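ATP-dependent RNA helicase HrpB (Escherichia coli, PDB 6EUD) hydrolyses ATP to ADP and phosphate as a bacterial DExH-box NTPase of the DEAH/RHA helicase group and binds single-stranded RNA. Local coordinates at residues A[216-221]-A[289-294]; A[220-225]-A[271-276]; A[188-193]-A[335-340]. One frame throughout, in Å; residues are numbered along the deposited sequence.

Interaction 1 of 3, residues A[216-221]-A[289-294]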
# COMPACT_ATOMS: atom_id res chain seq x y z
N GLY A 216 -27.65 27.78 -19.15
CA GLY A 216 -26.20 27.75 -19.31
C GLY A 216 -25.61 26.46 -19.83
O GLY A 216 -26.33 25.48 -20.03
N SER A 217 -24.30 26.46 -20.06
CA SER A 217 -23.61 25.25 -20.45
C SER A 217 -23.19 24.50 -19.20
O SER A 217 -23.05 25.09 -18.12
CB SER A 217 -22.40 25.54 -21.33
OG SER A 217 -22.81 25.91 -22.63
N LEU A 218 -22.99 23.20 -19.38
CA LEU A 218 -22.93 22.28 -18.28
C LEU A 218 -21.71 21.38 -18.40
O LEU A 218 -21.45 20.84 -19.48
CB LEU A 218 -24.22 21.44 -18.23
CG LEU A 218 -24.49 20.49 -17.06
CD1 LEU A 218 -26.01 20.25 -16.89
CD2 LEU A 218 -23.78 19.18 -17.30
N LEU A 219 -21.00 21.21 -17.29
CA LEU A 219 -19.84 20.33 -17.21
C LEU A 219 -20.16 19.12 -16.33
O LEU A 219 -20.49 19.25 -15.15
CB LEU A 219 -18.61 21.07 -16.66
CG LEU A 219 -17.31 20.26 -16.46
CD1 LEU A 219 -16.77 19.61 -17.76
CD2 LEU A 219 -16.25 21.15 -15.83
N LEU A 220 -20.06 17.94 -16.93
CA LEU A 220 -20.41 16.70 -16.27
C LEU A 220 -19.16 15.87 -16.00
O LEU A 220 -18.48 15.46 -16.94
CB LEU A 220 -21.40 15.92 -17.15
CG LEU A 220 -21.74 14.48 -16.80
CD1 LEU A 220 -22.29 14.35 -15.38
CD2 LEU A 220 -22.75 13.93 -17.83
N PHE A 221 -18.86 15.62 -14.72
CA PHE A 221 -17.70 14.81 -14.35
C PHE A 221 -18.10 13.35 -14.24
O PHE A 221 -19.05 13.04 -13.54
CB PHE A 221 -17.09 15.28 -13.02
CG PHE A 221 -16.38 16.63 -13.11
CD1 PHE A 221 -17.00 17.80 -12.65
CD2 PHE A 221 -15.10 16.73 -13.65
CE1 PHE A 221 -16.35 19.05 -12.72
CE2 PHE A 221 -14.44 17.97 -13.73
CZ PHE A 221 -15.06 19.13 -13.26
N LEU A 289 -22.94 25.56 -15.05
CA LEU A 289 -23.57 24.38 -14.43
C LEU A 289 -22.58 23.21 -14.36
O LEU A 289 -21.94 22.88 -15.35
CB LEU A 289 -24.80 23.94 -15.22
CG LEU A 289 -25.85 25.03 -15.51
CD1 LEU A 289 -26.98 24.46 -16.35
CD2 LEU A 289 -26.37 25.63 -14.22
N VAL A 290 -22.46 22.59 -13.19
CA VAL A 290 -21.70 21.37 -13.06
C VAL A 290 -22.60 20.21 -12.57
O VAL A 290 -23.47 20.37 -11.70
CB VAL A 290 -20.49 21.58 -12.12
CG1 VAL A 290 -19.95 20.26 -11.58
CG2 VAL A 290 -19.38 22.38 -12.84
N VAL A 291 -22.39 19.04 -13.15
CA VAL A 291 -22.97 17.84 -12.60
C VAL A 291 -21.83 16.91 -12.27
O VAL A 291 -21.04 16.53 -13.13
CB VAL A 291 -23.99 17.15 -13.55
CG1 VAL A 291 -24.50 15.84 -12.93
CG2 VAL A 291 -25.16 18.09 -13.87
N ASP A 292 -21.75 16.56 -10.99
CA ASP A 292 -20.65 15.79 -10.44
C ASP A 292 -21.15 14.42 -9.94
O ASP A 292 -21.91 14.34 -8.94
CB ASP A 292 -19.98 16.59 -9.31
CG ASP A 292 -18.96 15.78 -8.54
OD1 ASP A 292 -18.31 14.89 -9.13
OD2 ASP A 292 -18.82 16.02 -7.32
N CYS A 293 -20.74 13.36 -10.63
CA CYS A 293 -21.16 12.01 -10.24
C CYS A 293 -20.53 11.60 -8.90
O CYS A 293 -20.94 10.62 -8.29
CB CYS A 293 -20.79 10.97 -11.33
SG CYS A 293 -19.05 10.51 -11.43
N ALA A 294 -19.52 12.36 -8.47
CA ALA A 294 -18.78 12.15 -7.21
C ALA A 294 -18.05 10.82 -7.11
O ALA A 294 -17.78 10.35 -6.01
CB ALA A 294 -19.71 12.32 -6.01
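Leu218 and Val291 interlock on one face of two neighbouring parallel strands, 217-221 and 289-292, in the central sheet of the second RecA-like domain of the helicase. On this face Leu218, Leu289, Leu220 and Val291 fit bump into hollow, and helix 199-213 packs over Leu218, Leu220 and Val291. Leu218 fills the notch between Leu289 and Val291: its CG rests 3.9 Å from Leu289 CB, the two side chains meeting at about a right angle, and both its methyls abut Val291 CG2, CD1 at 3.8 Å. With CG opposite the backbone N (chi1 -173°), the fork of Leu218 leans along the strand toward Val291. Val291 is itself a two-pronged wedge between leucines, for its other methyl, CG1, lies 3.6 Å from Leu220 CD1. Cutting Leu218 back to an alanine would probably open a gap between Leu289 and Val291 and leave Val291 CG2 without the two Leu218 methyls beside it. On the reverse face Val290 CG1 comes up in the plane of the Phe221 ring, 4.0 Å from CE1, while Leu219 CG sits over one face of that ring, offset toward its rim. The backbones are stitched in parallel fashion: Leu289 and Val291 offer both N and O to the other strand, ending in a weak bond from Cys293 N to Phe221 O. At the strand's end Asp292, salt-bridged to Arg323, opens an Asx turn in which Ala294 N meets OD1 at 2.9 Å from above the carboxylate plane.

Interaction 2 of 3, residues A[220-225]-A[271-276]; sequences LFLPGV and VVLATN
Leu220 and Leu273 slant across each other from adjacent parallel strands, their CD2 methyls 4.0 Å apart. Leu273 has CG opposite its carbonyl carbon (chi1 -52°), and its CD2 is thereby shared between two leucines of the other segment, since Leu222 CD1 lies 4.3 Å from the same methyl. The three form one apolar patch, covered by Val231 of helix 225-236. On the reverse face, Phe221 turns the edge of its ring to the end of the neighbouring strand: Thr275 O lies near the ring plane, 3.9 Å from CD2, and the ring makes no stack here. Thr275 CG2 reaches over the turn that leads into helix 225-236 and touches Gly224 CA at 3.8 Å, Gly224 being the N-cap of that helix. Backbone bonds fix this register. Leu220 N binds Val272 O at 2.7 Å and Leu220 O takes Ala274 N, both bonds nearly straight; one step on, Leu222 N reaches Ala274 O. Thr275 CA-H then points almost straight at Leu222 O, and a water also bridges the chains: it donates to Leu222 O at 3.0 Å and accepts, weakly, from Asn276 N. The water thus spans the two backbones after the last direct N-H...O bond. Strand, short Pro-Gly turn and helix in succession, beside a parallel strand running out into a loop, fit the RecA-like alpha/beta fold of the second helicase domain, and the sequences FLPG and ATN are consistent with helicase motif IV and the start of motif V in the DEAH/RHA family.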
# COMPACT_ATOMS: atom_id res chain seq x y z
N LEU A 220 -20.06 17.94 -16.93
CA LEU A 220 -20.41 16.70 -16.27
C LEU A 220 -19.16 15.87 -16.00
O LEU A 220 -18.48 15.46 -16.94
CB LEU A 220 -21.40 15.92 -17.15
CG LEU A 220 -21.74 14.48 -16.80
CD1 LEU A 220 -22.29 14.35 -15.38
CD2 LEU A 220 -22.75 13.93 -17.83
N PHE A 221 -18.86 15.62 -14.72
CA PHE A 221 -17.70 14.81 -14.35
C PHE A 221 -18.10 13.35 -14.24
O PHE A 221 -19.05 13.04 -13.54
CB PHE A 221 -17.09 15.28 -13.02
CG PHE A 221 -16.38 16.63 -13.11
CD1 PHE A 221 -17.00 17.80 -12.65
CD2 PHE A 221 -15.10 16.73 -13.65
CE1 PHE A 221 -16.35 19.05 -12.72
CE2 PHE A 221 -14.44 17.97 -13.73
CZ PHE A 221 -15.06 19.13 -13.26
N LEU A 222 -17.37 12.48 -14.93
CA LEU A 222 -17.61 11.03 -14.92
C LEU A 222 -16.30 10.28 -14.61
O LEU A 222 -15.22 10.86 -14.71
CB LEU A 222 -18.19 10.61 -16.27
CG LEU A 222 -19.59 11.20 -16.43
CD1 LEU A 222 -20.17 10.99 -17.82
CD2 LEU A 222 -20.49 10.59 -15.34
N PRO A 223 -16.40 8.98 -14.24
CA PRO A 223 -15.17 8.27 -13.84
C PRO A 223 -14.20 7.96 -14.99
O PRO A 223 -12.99 7.98 -14.78
CB PRO A 223 -15.71 6.95 -13.25
CG PRO A 223 -17.17 7.22 -12.94
CD PRO A 223 -17.61 8.17 -14.00
N GLY A 224 -14.71 7.64 -16.17
CA GLY A 224 -13.85 7.32 -17.29
C GLY A 224 -14.53 7.34 -18.65
O GLY A 224 -15.73 7.60 -18.76
N VAL A 225 -13.74 7.03 -19.68
CA VAL A 225 -14.19 7.07 -21.06
C VAL A 225 -15.43 6.23 -21.34
O VAL A 225 -16.38 6.69 -21.99
CB VAL A 225 -13.07 6.62 -21.99
CG1 VAL A 225 -13.55 6.61 -23.46
CG2 VAL A 225 -11.87 7.54 -21.83
N VAL A 271 -23.06 20.40 -23.31
CA VAL A 271 -22.76 19.53 -22.19
C VAL A 271 -21.39 18.92 -22.42
O VAL A 271 -21.19 18.18 -23.38
CB VAL A 271 -23.79 18.41 -22.03
CG1 VAL A 271 -23.37 17.46 -20.90
CG2 VAL A 271 -25.18 19.00 -21.78
N VAL A 272 -20.45 19.22 -21.54
CA VAL A 272 -19.12 18.65 -21.65
C VAL A 272 -19.03 17.48 -20.70
O VAL A 272 -19.22 17.63 -19.49
CB VAL A 272 -18.02 19.69 -21.35
CG1 VAL A 272 -16.67 19.05 -21.44
CG2 VAL A 272 -18.10 20.83 -22.33
N LEU A 273 -18.77 16.31 -21.26
CA LEU A 273 -18.64 15.09 -20.48
C LEU A 273 -17.15 14.81 -20.33
O LEU A 273 -16.45 14.53 -21.30
CB LEU A 273 -19.37 13.92 -21.16
CG LEU A 273 -20.85 14.07 -21.59
CD1 LEU A 273 -20.98 14.65 -23.01
CD2 LEU A 273 -21.61 12.74 -21.46
N ALA A 274 -16.64 14.90 -19.11
CA ALA A 274 -15.21 14.84 -18.88
C ALA A 274 -14.86 13.96 -17.70
O ALA A 274 -15.71 13.69 -16.84
CB ALA A 274 -14.64 16.25 -18.68
N THR A 275 -13.60 13.53 -17.66
CA THR A 275 -13.01 12.92 -16.47
C THR A 275 -12.43 14.02 -15.60
O THR A 275 -12.46 15.19 -16.00
CB THR A 275 -11.89 11.95 -16.85
OG1 THR A 275 -10.87 12.68 -17.52
CG2 THR A 275 -12.42 10.86 -17.76
N ASN A 276 -11.85 13.67 -14.45
CA ASN A 276 -11.37 14.71 -13.53
C ASN A 276 -10.15 15.51 -14.03
O ASN A 276 -9.61 16.34 -13.31
CB ASN A 276 -11.07 14.14 -12.14
CG ASN A 276 -10.08 13.01 -12.16
OD1 ASN A 276 -9.49 12.68 -13.20
ND2 ASN A 276 -9.90 12.38 -11.00
O HOH W 1 -13.18 11.71 -12.68

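Interaction 3 of 3, residues A[188-193]-A[335-340]; sequences RRYLPL and SLHLIA. With EDO (1,2-ethanediol), chain B.
Arg188 and His337 meet through a side-chain hydrogen bond on one face of the parallel strands 188-190 and 335-337. The arginine chain bends at chi2 and chi3 (-85° and -62°), bringing NE to His337 NE2 at 3.1 Å, tilted out of the imidazole plane. Backbone bonds run from Arg189 N to Ser335 O, from His337 N to Arg189 O and from Leu191 N to His337 O. Past the strands, a water links Leu193 N and Leu338 O. The side chains of Tyr190 and His337 lie side by side and point the same way, their ring planes 24° apart but slid so far that they barely overlap; Tyr190 CD1 instead packs on His337 CB at 3.6 Å. Apolar contacts gather toward helix 199-213, where Leu191 CB touches Leu336 CD1 and, past the strands, Leu193 CG sits 4.0 Å from Leu338 CB. Arg189 extends outward, salt-bridged to Glu187 and Glu214, and its NH1 also binds an ethanediol probably left by crystallisation. Because His337 NE2 accepts from Arg188 while ND1 bonds to Asp292 OD2, the imidazole is probably neutral with its proton on ND1, and its rotation is fixed from two sides.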
# COMPACT_ATOMS: atom_id res chain seq x y z
N ARG A 188 -24.75 24.72 -4.23
CA ARG A 188 -24.45 23.29 -4.18
C ARG A 188 -25.71 22.49 -3.90
O ARG A 188 -26.35 22.70 -2.87
CB ARG A 188 -23.42 22.96 -3.09
CG ARG A 188 -22.21 23.90 -3.00
CD ARG A 188 -21.13 23.49 -3.95
NE ARG A 188 -20.64 22.16 -3.64
CZ ARG A 188 -19.57 21.91 -2.88
NH1 ARG A 188 -18.86 22.92 -2.37
NH2 ARG A 188 -19.22 20.66 -2.65
N ARG A 189 -26.04 21.55 -4.78
CA ARG A 189 -27.24 20.71 -4.63
C ARG A 189 -26.85 19.23 -4.62
O ARG A 189 -25.79 18.85 -5.09
CB ARG A 189 -28.24 20.99 -5.76
CG ARG A 189 -28.64 22.47 -5.88
CD ARG A 189 -29.55 22.70 -7.08
NE ARG A 189 -29.90 24.11 -7.22
CZ ARG A 189 -30.59 24.61 -8.24
NH1 ARG A 189 -31.00 23.82 -9.22
NH2 ARG A 189 -30.86 25.91 -8.29
N TYR A 190 -27.73 18.40 -4.07
CA TYR A 190 -27.42 16.99 -3.91
C TYR A 190 -28.60 16.16 -4.33
O TYR A 190 -29.75 16.58 -4.17
CB TYR A 190 -27.03 16.70 -2.46
CG TYR A 190 -25.73 17.40 -2.12
CD1 TYR A 190 -24.50 16.77 -2.32
CD2 TYR A 190 -25.71 18.72 -1.66
CE1 TYR A 190 -23.28 17.41 -2.02
CE2 TYR A 190 -24.48 19.39 -1.36
CZ TYR A 190 -23.28 18.72 -1.55
OH TYR A 190 -22.07 19.35 -1.28
N LEU A 191 -28.31 15.01 -4.92
CA LEU A 191 -29.30 14.13 -5.52
C LEU A 191 -28.73 12.73 -5.61
O LEU A 191 -27.94 12.45 -6.50
CB LEU A 191 -29.70 14.61 -6.93
CG LEU A 191 -30.71 13.68 -7.62
CD1 LEU A 191 -32.13 13.81 -6.99
CD2 LEU A 191 -30.79 13.92 -9.13
N PRO A 192 -29.13 11.85 -4.68
CA PRO A 192 -28.63 10.47 -4.77
C PRO A 192 -29.22 9.79 -5.99
O PRO A 192 -30.33 10.15 -6.36
CB PRO A 192 -29.13 9.82 -3.47
CG PRO A 192 -30.34 10.62 -3.10
CD PRO A 192 -30.10 12.03 -3.59
N LEU A 193 -28.49 8.86 -6.61
CA LEU A 193 -29.02 8.10 -7.74
C LEU A 193 -29.78 6.89 -7.21
O LEU A 193 -29.34 6.24 -6.27
CB LEU A 193 -27.90 7.67 -8.69
CG LEU A 193 -27.09 8.88 -9.18
CD1 LEU A 193 -25.91 8.49 -10.02
CD2 LEU A 193 -28.00 9.83 -9.96
N SER A 335 -23.92 23.75 -8.90
CA SER A 335 -23.28 22.44 -8.94
C SER A 335 -24.21 21.39 -8.34
O SER A 335 -24.70 21.56 -7.22
CB SER A 335 -21.95 22.48 -8.18
OG SER A 335 -21.27 21.24 -8.24
N LEU A 336 -24.47 20.33 -9.09
CA LEU A 336 -25.29 19.22 -8.61
C LEU A 336 -24.43 17.95 -8.38
O LEU A 336 -23.84 17.39 -9.32
CB LEU A 336 -26.42 18.93 -9.62
CG LEU A 336 -27.29 17.70 -9.33
CD1 LEU A 336 -28.04 17.83 -7.98
CD2 LEU A 336 -28.28 17.42 -10.45
N HIS A 337 -24.36 17.50 -7.13
CA HIS A 337 -23.59 16.31 -6.81
C HIS A 337 -24.51 15.09 -6.71
O HIS A 337 -25.47 15.09 -5.95
CB HIS A 337 -22.80 16.54 -5.51
CG HIS A 337 -21.90 17.75 -5.57
ND1 HIS A 337 -20.62 17.72 -6.08
CD2 HIS A 337 -22.13 19.04 -5.21
CE1 HIS A 337 -20.08 18.93 -6.01
NE2 HIS A 337 -20.98 19.75 -5.49
N LEU A 338 -24.20 14.05 -7.47
CA LEU A 338 -25.06 12.86 -7.54
C LEU A 338 -24.89 11.86 -6.38
O LEU A 338 -24.80 10.64 -6.59
CB LEU A 338 -24.83 12.15 -8.86
CG LEU A 338 -25.14 13.07 -10.05
CD1 LEU A 338 -25.05 12.27 -11.36
CD2 LEU A 338 -26.49 13.73 -9.87
N ILE A 339 -24.86 12.40 -5.17
CA ILE A 339 -24.94 11.63 -3.94
C ILE A 339 -25.80 12.40 -2.95
O ILE A 339 -26.01 13.60 -3.11
CB ILE A 339 -23.56 11.36 -3.32
CG1 ILE A 339 -22.86 12.68 -2.97
CG2 ILE A 339 -22.70 10.51 -4.26
CD1 ILE A 339 -21.50 12.49 -2.40
N ALA A 340 -26.28 11.71 -1.93
CA ALA A 340 -27.00 12.39 -0.85
C ALA A 340 -26.08 13.36 -0.13
O ALA A 340 -24.87 13.10 -0.05
CB ALA A 340 -27.56 11.39 0.11
C1 EDO B . -32.15 20.37 -10.49
O1 EDO B . -31.63 20.93 -9.31
C2 EDO B . -32.07 18.85 -10.40
O2 EDO B . -32.75 18.37 -9.23
O HOH W 2 -25.96 8.34 -5.45

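Overall arrangement
All three interactions belong to one sheet of the second RecA-like domain. Interactions 1 and 2 flank strand 217-221 on its two sides, share Leu220 and Phe221, and have centres about 8 Å apart; Leu218 O probably bonds Val272 N at 2.8 Å, continuing the pairing. Interaction 3 adds the next strands beyond 289-292, its centre about 11 Å from that of interaction 1, joined to it by a probable hydrogen bond from Leu338 N to Asp292 O at 2.7 Å. Interactions 2 and 3 do not touch. The predicted ATP site is nearest the first two: the side chains of Leu219 and Phe221 each lie about 11 Å from that of Thr32, whereas interaction 3 lies away from it.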